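Local coordinates for protein possible glutathione S-transferase (Rhodopseudomonas palustris, PDB 3M8N) that probably acts as a glutathione transferase, joining glutathione to electrophilic compounds, at residues E68-L73 with Q95-E100; G120-Q125 with Q174-L179; K5-Q10 with L47-S52. All blocks are in the same frame, centred on the assembly; numbering follows the deposited sequence.

In the fold
The three contacts pass from the sheet of the N-terminal, thioredoxin-like domain to the outer end of the helical C-terminal domain. Contact 3 ties an inner strand of the sheet to the loop after helix 44-47. Its centre lies about 18 Å from that of contact 1, with nearest atoms about 5 Å apart. Contact 1 is a buried joint between the two domains. Contact 2 fastens two surface loops within the helical domain, about 24 Å from contact 1 and about 27 Å from contact 3, centre to centre. As in related transferases, glutathione would be expected near the start of helix 69-77, so contact 1 probably lies closest to that site.

Contact 1 (E68-L73 with Q95-E100); sequences ESNAIL and QWMFFE
Asn-70 and selenomethionine Met-97 lie alongside each other, running opposite ways, each reaching toward the other's helix. Because the Met-97 side chain bends at its last torsion (chi3 73°), its methyl CE turns in against Asn-70, 3.6 Å from CB and 3.4 Å from the backbone O of that residue. The same methyl meets Leu-73, whose CD1 lies 3.8 Å from CE, the two side chains meeting at a slant. A methionine side chain, long, flexible and apolar, suits this place, since one methyl serves both partners. Helices 69-77 and 87-117 run nearly antiparallel here, their segment axes 10.8 Å apart at an angle of 160°, and they join the N-terminal thioredoxin-like domain of the glutathione transferase fold to its all-helical C-terminal domain. Beside this apolar patch the Asn-70 amide extends toward helix 87-117. Its ND2 gives Glu-100 OE1 a weak, clearly bent hydrogen bond of 3.3 Å, and the amide and carboxylate planes are turned 45° apart. Glu-100 gets there by a sharp turn in the middle of its side chain, and its stronger partner is Lys-17 of helix 13-24, which forms a salt bridge with OE2 and a weak hydrogen bond with Asn-70 OD1. An amide suits the spot because it offers a donor to the acid and an acceptor to the lysine. With an alanine here, Glu-100 OE1 would probably be left without this donor and a gap would open beside the Met-97 backbone. Asn-70 also packs on Phe-98 of the second subunit, whose ring stacks on Phe-98 of this chain.

Contact 2 (G120-Q125 with Q174-L179); sequences GGRDLQ and QCDFDL
Arg-122 and Asp-176 approach from opposite directions and meet as a two-pronged salt bridge. The firm prong is the bond from NH1 of Arg-122 to OD2 of Asp-176, 2.7 Å long and nearly straight at 167°. That oxygen lies almost exactly in the guanidinium plane and is met on its syn side. The second prong is slack: NH2 of Arg-122 lies 3.3 Å from OD1 of Asp-176, a weak bond. A tilt of 25° between the two flat groups goes with this inequality. Arginine suits the task because it is long and its flat guanidinium offers a carboxylate two N-H groups side by side; an extended start to the side chain (chi1 175°) carries the charge across between backbones that stay 10.3 Å apart at the CA atoms of Arg-122 and Cys-175. The bridge links the loop between helices 87-117 and 129-146 to the loop between helices 160-169 and 183-193, within the helical C-terminal domain of the transferase fold. On its packed side both residues rest on Leu-115, and Asp-176 also touches Leu-129 and Leu-133. Nearby, Cys-175 packs on Cys-116, a pair seen disulfide-bonded in a structure of this protein, but not in this one. Arg-122, by contrast, is largely exposed to solvent, and its contact with the facing loop buries little surface.

Contact 3 (K5-Q10 with L47-S52); sequences KLYSMQ and LAKNPS
With CG beside its backbone N (chi1 -63°), the Tyr-7 ring leaves strand 4-8 toward the loop that carries Lys-49, while the lysine chain, kinked at chi2 (149°) and again at chi4 (-88°), brings its ammonium group to the phenol oxygen. The value at chi2 falls outside the usual staggered positions, which may cost a little torsional strain. The outcome is one hydrogen bond, in which Lys-49 NZ donates to Tyr-7 OH over 2.9 Å. The two side chains cross at about a right angle, and the lysine's methylenes come no closer than CE, 3.8 Å from Tyr-7 OH. Tyrosine suits the place because its ring can be buried, against Val-34 and Tyr-65, while its hydroxyl reaches the partly exposed Lys-49. Lysine suits its own because its apolar shaft can lie on Leu-57 and Tyr-65 and still present a charge. Lys-5 NZ is the nearest like charge across the contact, 5.9 Å from Lys-49 NZ, and it has a long, weak ion pair with Glu-59. On strand 4-8, Leu-6 and Ser-8 touch helix 13-24, so Tyr-7 between them projects from the sheet's other face. The bond from Lys-49 to Tyr-7 is this protein's own link there, while an inner strand with helix 13-24 on one face and the segment after helix 44-47 on the other follows the thioredoxin-like fold of the glutathione transferase N-terminal domain.

Contact 1 (E68-L73 with Q95-E100)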
loop_
_atom_site.group_PDB
_atom_site.type_symbol
_atom_site.label_atom_id
_atom_site.label_comp_id
_atom_site.label_asym_id
_atom_site.label_seq_id
_atom_site.Cartn_x
_atom_site.Cartn_y
_atom_site.Cartn_z
ATOM N N GLU A 68 -3.986 9.104 -0.470
ATOM C CA GLU A 68 -3.300 7.911 0.069
ATOM C C GLU A 68 -2.115 8.299 0.939
ATOM O O GLU A 68 -1.063 8.665 0.439
ATOM C CB GLU A 68 -2.849 6.870 -0.986
ATOM C CG GLU A 68 -3.984 6.190 -1.788
ATOM C CD GLU A 68 -4.854 5.228 -0.985
ATOM O OE1 GLU A 68 -4.373 4.662 0.043
ATOM O OE2 GLU A 68 -6.032 5.067 -1.372
ATOM N N SER A 69 -2.283 8.148 2.245
ATOM C CA SER A 69 -1.279 8.513 3.194
ATOM C C SER A 69 0.047 7.952 2.869
ATOM O O SER A 69 0.988 8.624 3.069
ATOM C CB SER A 69 -1.679 8.183 4.620
ATOM O OG SER A 69 -1.788 6.813 4.779
ATOM N N ASN A 70 0.149 6.770 2.299
ATOM C CA ASN A 70 1.474 6.179 2.074
ATOM C C ASN A 70 2.147 6.680 0.832
ATOM O O ASN A 70 3.372 6.704 0.770
ATOM C CB ASN A 70 1.420 4.651 2.047
ATOM C CG ASN A 70 1.236 4.024 3.422
ATOM O OD1 ASN A 70 0.988 4.652 4.416
ATOM N ND2 ASN A 70 1.353 2.782 3.445
ATOM N N ALA A 71 1.342 7.074 -0.164
ATOM C CA ALA A 71 1.832 7.817 -1.332
ATOM C C ALA A 71 2.248 9.257 -0.991
ATOM O O ALA A 71 3.208 9.759 -1.528
ATOM C CB ALA A 71 0.771 7.832 -2.468
ATOM N N ILE A 72 1.495 9.911 -0.141
ATOM C CA ILE A 72 1.849 11.208 0.402
ATOM C C ILE A 72 3.199 11.104 1.095
ATOM O O ILE A 72 4.062 11.898 0.833
ATOM C CB ILE A 72 0.708 11.809 1.303
ATOM C CG1 ILE A 72 -0.556 12.058 0.494
ATOM C CG2 ILE A 72 1.144 13.057 2.050
ATOM C CD1 ILE A 72 -1.941 12.155 1.330
ATOM N N LEU A 73 3.420 10.086 1.907
ATOM C CA LEU A 73 4.646 9.945 2.645
ATOM C C LEU A 73 5.788 9.849 1.698
ATOM O O LEU A 73 6.745 10.532 1.899
ATOM C CB LEU A 73 4.653 8.721 3.614
ATOM C CG LEU A 73 3.765 8.732 4.894
ATOM C CD1 LEU A 73 3.958 7.487 5.753
ATOM C CD2 LEU A 73 4.021 9.904 5.689
ATOM N N GLN A 95 8.067 -1.929 0.370
ATOM C CA GLN A 95 7.632 -3.265 0.789
ATOM C C GLN A 95 6.922 -3.197 2.124
ATOM O O GLN A 95 5.786 -3.601 2.215
ATOM C CB GLN A 95 8.791 -4.208 0.875
ATOM C CG GLN A 95 8.398 -5.532 1.382
ATOM C CD GLN A 95 9.553 -6.391 1.835
ATOM O OE1 GLN A 95 10.433 -6.791 1.076
ATOM N NE2 GLN A 95 9.494 -6.767 3.075
ATOM N N TRP A 96 7.554 -2.606 3.132
ATOM C CA TRP A 96 6.925 -2.491 4.411
ATOM C C TRP A 96 5.712 -1.581 4.416
ATOM O O TRP A 96 4.785 -1.804 5.145
ATOM C CB TRP A 96 7.946 -2.084 5.458
ATOM C CG TRP A 96 8.842 -3.221 5.781
ATOM C CD1 TRP A 96 10.129 -3.377 5.404
ATOM C CD2 TRP A 96 8.500 -4.381 6.524
ATOM N NE1 TRP A 96 10.617 -4.564 5.858
ATOM C CE2 TRP A 96 9.629 -5.209 6.545
ATOM C CE3 TRP A 96 7.335 -4.817 7.172
ATOM C CZ2 TRP A 96 9.632 -6.463 7.184
ATOM C CZ3 TRP A 96 7.344 -6.078 7.807
ATOM C CH2 TRP A 96 8.479 -6.863 7.812
HETATM N N MSE A 97 5.694 -0.512 3.628
HETATM C CA MSE A 97 4.469 0.277 3.475
HETATM C C MSE A 97 3.323 -0.415 2.750
HETATM O O MSE A 97 2.164 -0.168 3.066
HETATM C CB MSE A 97 4.780 1.562 2.728
HETATM C CG MSE A 97 5.867 2.293 3.344
HETATM SE SE MSE A 97 6.286 4.040 2.562
HETATM C CE MSE A 97 4.830 4.834 3.221
ATOM N N PHE A 98 3.632 -1.227 1.744
ATOM C CA PHE A 98 2.615 -2.064 1.144
ATOM C C PHE A 98 2.104 -3.094 2.129
ATOM O O PHE A 98 0.919 -3.317 2.175
ATOM C CB PHE A 98 3.075 -2.684 -0.169
ATOM C CG PHE A 98 3.022 -1.711 -1.323
ATOM C CD1 PHE A 98 1.820 -1.167 -1.717
ATOM C CD2 PHE A 98 4.185 -1.276 -1.958
ATOM C CE1 PHE A 98 1.740 -0.252 -2.795
ATOM C CE2 PHE A 98 4.128 -0.318 -2.983
ATOM C CZ PHE A 98 2.874 0.161 -3.411
ATOM N N PHE A 99 2.992 -3.640 2.960
ATOM C CA PHE A 99 2.613 -4.523 4.045
ATOM C C PHE A 99 1.725 -3.832 4.989
ATOM O O PHE A 99 0.744 -4.400 5.349
ATOM C CB PHE A 99 3.836 -5.045 4.757
ATOM C CG PHE A 99 3.556 -5.783 6.062
ATOM C CD1 PHE A 99 3.339 -7.140 6.082
ATOM C CD2 PHE A 99 3.620 -5.118 7.282
ATOM C CE1 PHE A 99 3.137 -7.791 7.307
ATOM C CE2 PHE A 99 3.420 -5.791 8.471
ATOM C CZ PHE A 99 3.178 -7.095 8.477
ATOM N N GLU A 100 2.025 -2.611 5.381
ATOM C CA GLU A 100 1.123 -1.869 6.267
ATOM C C GLU A 100 -0.233 -1.715 5.635
ATOM O O GLU A 100 -1.212 -1.856 6.291
ATOM C CB GLU A 100 1.700 -0.501 6.632
ATOM C CG GLU A 100 0.932 0.318 7.659
ATOM C CD GLU A 100 -0.172 1.260 7.102
ATOM O OE1 GLU A 100 -0.402 1.368 5.895
ATOM O OE2 GLU A 100 -0.890 1.908 7.875
#

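Contact 2 (G120-Q125 with Q174-L179)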
loop_
_atom_site.group_PDB
_atom_site.type_symbol
_atom_site.label_atom_id
_atom_site.label_comp_id
_atom_site.label_asym_id
_atom_site.label_seq_id
_atom_site.Cartn_x
_atom_site.Cartn_y
_atom_site.Cartn_z
ATOM N N GLY A 120 -20.198 3.984 20.063
ATOM C CA GLY A 120 -20.867 2.679 20.032
ATOM C C GLY A 120 -20.570 1.789 18.831
ATOM O O GLY A 120 -21.458 1.106 18.330
ATOM N N GLY A 121 -19.329 1.773 18.359
ATOM C CA GLY A 121 -18.975 0.980 17.188
ATOM C C GLY A 121 -18.601 -0.473 17.393
ATOM O O GLY A 121 -18.573 -1.220 16.404
ATOM N N ARG A 122 -18.282 -0.877 18.644
ATOM C CA ARG A 122 -18.021 -2.305 18.970
ATOM C C ARG A 122 -19.203 -3.196 18.662
ATOM O O ARG A 122 -19.042 -4.302 18.110
ATOM C CB ARG A 122 -17.659 -2.533 20.439
ATOM C CG ARG A 122 -17.488 -4.074 20.841
ATOM C CD ARG A 122 -16.884 -4.282 22.275
ATOM N NE ARG A 122 -15.827 -3.296 22.599
ATOM C CZ ARG A 122 -14.515 -3.509 22.472
ATOM N NH1 ARG A 122 -14.066 -4.690 22.037
ATOM N NH2 ARG A 122 -13.652 -2.540 22.796
ATOM N N ASP A 123 -20.386 -2.729 19.033
ATOM C CA ASP A 123 -21.595 -3.475 18.753
ATOM C C ASP A 123 -21.958 -3.599 17.311
ATOM O O ASP A 123 -22.591 -4.588 16.892
ATOM C CB ASP A 123 -22.737 -2.958 19.583
ATOM C CG ASP A 123 -22.780 -3.655 20.941
ATOM O OD1 ASP A 123 -23.827 -4.309 21.192
ATOM O OD2 ASP A 123 -21.754 -3.606 21.719
ATOM N N LEU A 124 -21.490 -2.627 16.535
ATOM C CA LEU A 124 -21.659 -2.662 15.097
ATOM C C LEU A 124 -20.716 -3.660 14.421
ATOM O O LEU A 124 -20.953 -4.031 13.287
ATOM C CB LEU A 124 -21.521 -1.252 14.503
ATOM C CG LEU A 124 -22.657 -0.332 14.924
ATOM C CD1 LEU A 124 -22.294 1.108 14.711
ATOM C CD2 LEU A 124 -23.905 -0.716 14.150
ATOM N N GLN A 125 -19.658 -4.117 15.094
ATOM C CA GLN A 125 -18.712 -4.976 14.372
ATOM C C GLN A 125 -18.305 -6.265 15.058
ATOM O O GLN A 125 -17.179 -6.757 14.877
ATOM C CB GLN A 125 -17.469 -4.187 13.911
ATOM C CG GLN A 125 -17.749 -3.006 13.005
ATOM C CD GLN A 125 -18.004 -3.352 11.545
ATOM O OE1 GLN A 125 -17.692 -4.438 11.075
ATOM N NE2 GLN A 125 -18.569 -2.391 10.808
ATOM N N GLN A 174 -4.577 0.198 22.596
ATOM C CA GLN A 174 -5.756 0.928 22.999
ATOM C C GLN A 174 -6.966 0.325 22.343
ATOM O O GLN A 174 -8.079 0.701 22.649
ATOM C CB GLN A 174 -5.672 2.418 22.664
ATOM C CG GLN A 174 -4.785 3.186 23.588
ATOM C CD GLN A 174 -4.180 4.387 22.911
ATOM O OE1 GLN A 174 -4.913 5.208 22.351
ATOM N NE2 GLN A 174 -2.828 4.494 22.921
ATOM N N CYS A 175 -6.785 -0.629 21.461
ATOM C CA CYS A 175 -7.929 -1.085 20.733
ATOM C C CYS A 175 -8.062 -2.597 20.742
ATOM O O CYS A 175 -8.464 -3.177 19.753
ATOM C CB CYS A 175 -7.956 -0.451 19.313
ATOM S SG CYS A 175 -6.734 -1.043 18.031
ATOM N N ASP A 176 -7.698 -3.213 21.869
ATOM C CA ASP A 176 -7.969 -4.613 22.170
ATOM C C ASP A 176 -6.832 -5.519 21.818
ATOM O O ASP A 176 -6.996 -6.728 21.821
ATOM C CB ASP A 176 -9.195 -5.134 21.424
ATOM C CG ASP A 176 -10.522 -4.803 22.113
ATOM O OD1 ASP A 176 -10.615 -3.912 22.984
ATOM O OD2 ASP A 176 -11.513 -5.475 21.750
ATOM N N PHE A 177 -5.689 -4.948 21.465
ATOM C CA PHE A 177 -4.510 -5.751 21.270
ATOM C C PHE A 177 -3.666 -5.636 22.545
ATOM O O PHE A 177 -3.647 -4.628 23.217
ATOM C CB PHE A 177 -3.724 -5.280 20.045
ATOM C CG PHE A 177 -4.380 -5.565 18.741
ATOM C CD1 PHE A 177 -4.054 -6.679 18.017
ATOM C CD2 PHE A 177 -5.288 -4.705 18.218
ATOM C CE1 PHE A 177 -4.672 -6.944 16.827
ATOM C CE2 PHE A 177 -5.913 -4.968 17.003
ATOM C CZ PHE A 177 -5.599 -6.069 16.325
ATOM N N ASP A 178 -2.954 -6.690 22.862
ATOM C CA ASP A 178 -2.142 -6.716 24.055
ATOM C C ASP A 178 -0.765 -6.896 23.520
ATOM O O ASP A 178 -0.455 -7.912 22.898
ATOM C CB ASP A 178 -2.604 -7.864 25.004
ATOM C CG ASP A 178 -1.601 -8.210 26.145
ATOM O OD1 ASP A 178 -0.693 -7.406 26.491
ATOM O OD2 ASP A 178 -1.761 -9.324 26.719
ATOM N N LEU A 179 0.057 -5.881 23.766
ATOM C CA LEU A 179 1.373 -5.827 23.171
ATOM C C LEU A 179 2.505 -6.349 24.057
ATOM O O LEU A 179 3.685 -6.281 23.681
ATOM C CB LEU A 179 1.618 -4.407 22.664
ATOM C CG LEU A 179 1.195 -4.254 21.190
ATOM C CD1 LEU A 179 -0.305 -3.987 21.102
ATOM C CD2 LEU A 179 1.970 -3.128 20.493
#

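Contact 3 (K5-Q10 with L47-S52)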
loop_
_atom_site.group_PDB
_atom_site.type_symbol
_atom_site.label_atom_id
_atom_site.label_comp_id
_atom_site.label_asym_id
_atom_site.label_seq_id
_atom_site.Cartn_x
_atom_site.Cartn_y
_atom_site.Cartn_z
ATOM N N LYS A 5 -0.726 22.332 1.527
ATOM C CA LYS A 5 -1.975 22.293 2.239
ATOM C C LYS A 5 -2.333 20.845 2.484
ATOM O O LYS A 5 -2.409 20.086 1.534
ATOM C CB LYS A 5 -3.064 22.961 1.412
ATOM C CG LYS A 5 -4.211 23.443 2.259
ATOM C CD LYS A 5 -5.396 23.925 1.456
ATOM C CE LYS A 5 -5.061 25.055 0.589
ATOM N NZ LYS A 5 -6.312 25.789 0.221
ATOM N N LEU A 6 -2.536 20.457 3.739
ATOM C CA LEU A 6 -3.049 19.174 4.100
ATOM C C LEU A 6 -4.474 19.179 4.661
ATOM O O LEU A 6 -4.769 19.782 5.684
ATOM C CB LEU A 6 -2.113 18.496 5.094
ATOM C CG LEU A 6 -2.318 17.046 5.558
ATOM C CD1 LEU A 6 -1.985 16.027 4.423
ATOM C CD2 LEU A 6 -1.499 16.750 6.826
ATOM N N TYR A 7 -5.343 18.420 4.011
ATOM C CA TYR A 7 -6.656 18.147 4.540
ATOM C C TYR A 7 -6.514 16.915 5.388
ATOM O O TYR A 7 -6.034 15.879 4.928
ATOM C CB TYR A 7 -7.656 17.917 3.418
ATOM C CG TYR A 7 -7.872 19.128 2.511
ATOM C CD1 TYR A 7 -8.979 19.951 2.665
ATOM C CD2 TYR A 7 -6.966 19.420 1.472
ATOM C CE1 TYR A 7 -9.172 21.034 1.827
ATOM C CE2 TYR A 7 -7.144 20.475 0.636
ATOM C CZ TYR A 7 -8.240 21.291 0.821
ATOM O OH TYR A 7 -8.394 22.355 -0.030
ATOM N N SER A 8 -6.901 17.057 6.647
ATOM C CA SER A 8 -6.496 16.137 7.700
ATOM C C SER A 8 -7.584 15.912 8.711
ATOM O O SER A 8 -8.284 16.794 9.064
ATOM C CB SER A 8 -5.207 16.667 8.392
ATOM O OG SER A 8 -4.830 15.940 9.517
HETATM N N MSE A 9 -7.721 14.700 9.177
HETATM C CA MSE A 9 -8.498 14.463 10.342
HETATM C C MSE A 9 -7.602 14.198 11.533
HETATM O O MSE A 9 -6.717 13.381 11.499
HETATM C CB MSE A 9 -9.392 13.278 10.081
HETATM C CG MSE A 9 -10.469 13.115 11.104
HETATM SE SE MSE A 9 -11.580 11.566 10.676
HETATM C CE MSE A 9 -11.700 10.839 12.459
ATOM N N GLN A 10 -7.875 14.887 12.617
ATOM C CA GLN A 10 -7.009 14.898 13.813
ATOM C C GLN A 10 -6.844 13.502 14.420
ATOM O O GLN A 10 -5.747 13.067 14.677
ATOM C CB GLN A 10 -7.520 15.969 14.810
ATOM C CG GLN A 10 -6.656 16.258 16.022
ATOM C CD GLN A 10 -5.284 16.853 15.669
ATOM O OE1 GLN A 10 -5.137 17.636 14.751
ATOM N NE2 GLN A 10 -4.284 16.422 16.372
ATOM N N LEU A 47 -15.603 16.588 -2.647
ATOM C CA LEU A 47 -15.527 15.554 -3.654
ATOM C C LEU A 47 -14.925 16.112 -4.922
ATOM O O LEU A 47 -14.311 15.416 -5.696
ATOM C CB LEU A 47 -16.903 14.996 -3.877
ATOM C CG LEU A 47 -17.252 14.099 -2.717
ATOM C CD1 LEU A 47 -18.647 13.647 -2.926
ATOM C CD2 LEU A 47 -16.371 12.914 -2.668
ATOM N N ALA A 48 -15.047 17.408 -5.091
ATOM C CA ALA A 48 -14.400 18.049 -6.186
ATOM C C ALA A 48 -12.874 17.831 -6.187
ATOM O O ALA A 48 -12.303 17.669 -7.259
ATOM C CB ALA A 48 -14.746 19.523 -6.207
ATOM N N LYS A 49 -12.210 17.821 -5.022
ATOM C CA LYS A 49 -10.729 17.665 -4.943
ATOM C C LYS A 49 -10.295 16.203 -4.849
ATOM O O LYS A 49 -9.282 15.801 -5.421
ATOM C CB LYS A 49 -10.204 18.397 -3.731
ATOM C CG LYS A 49 -10.823 19.691 -3.510
ATOM C CD LYS A 49 -10.824 19.929 -2.034
ATOM C CE LYS A 49 -11.619 21.175 -1.645
ATOM N NZ LYS A 49 -10.776 22.387 -1.677
ATOM N N ASN A 50 -11.035 15.418 -4.083
ATOM C CA ASN A 50 -10.921 13.988 -4.195
ATOM C C ASN A 50 -12.268 13.326 -4.316
ATOM O O ASN A 50 -13.059 13.366 -3.377
ATOM C CB ASN A 50 -10.109 13.351 -3.077
ATOM C CG ASN A 50 -9.899 11.878 -3.300
ATOM O OD1 ASN A 50 -10.586 11.105 -2.737
ATOM N ND2 ASN A 50 -8.979 11.497 -4.165
ATOM N N PRO A 51 -12.520 12.702 -5.491
ATOM C CA PRO A 51 -13.848 12.162 -5.869
ATOM C C PRO A 51 -14.252 10.979 -4.999
ATOM O O PRO A 51 -15.461 10.712 -4.925
ATOM C CB PRO A 51 -13.643 11.691 -7.330
ATOM C CG PRO A 51 -12.312 12.276 -7.757
ATOM C CD PRO A 51 -11.512 12.391 -6.534
ATOM N N SER A 52 -13.263 10.319 -4.356
ATOM C CA SER A 52 -13.443 9.195 -3.384
ATOM C C SER A 52 -13.589 9.542 -1.918
ATOM O O SER A 52 -13.603 8.644 -1.104
ATOM C CB SER A 52 -12.269 8.234 -3.398
ATOM O OG SER A 52 -11.771 8.106 -4.687
#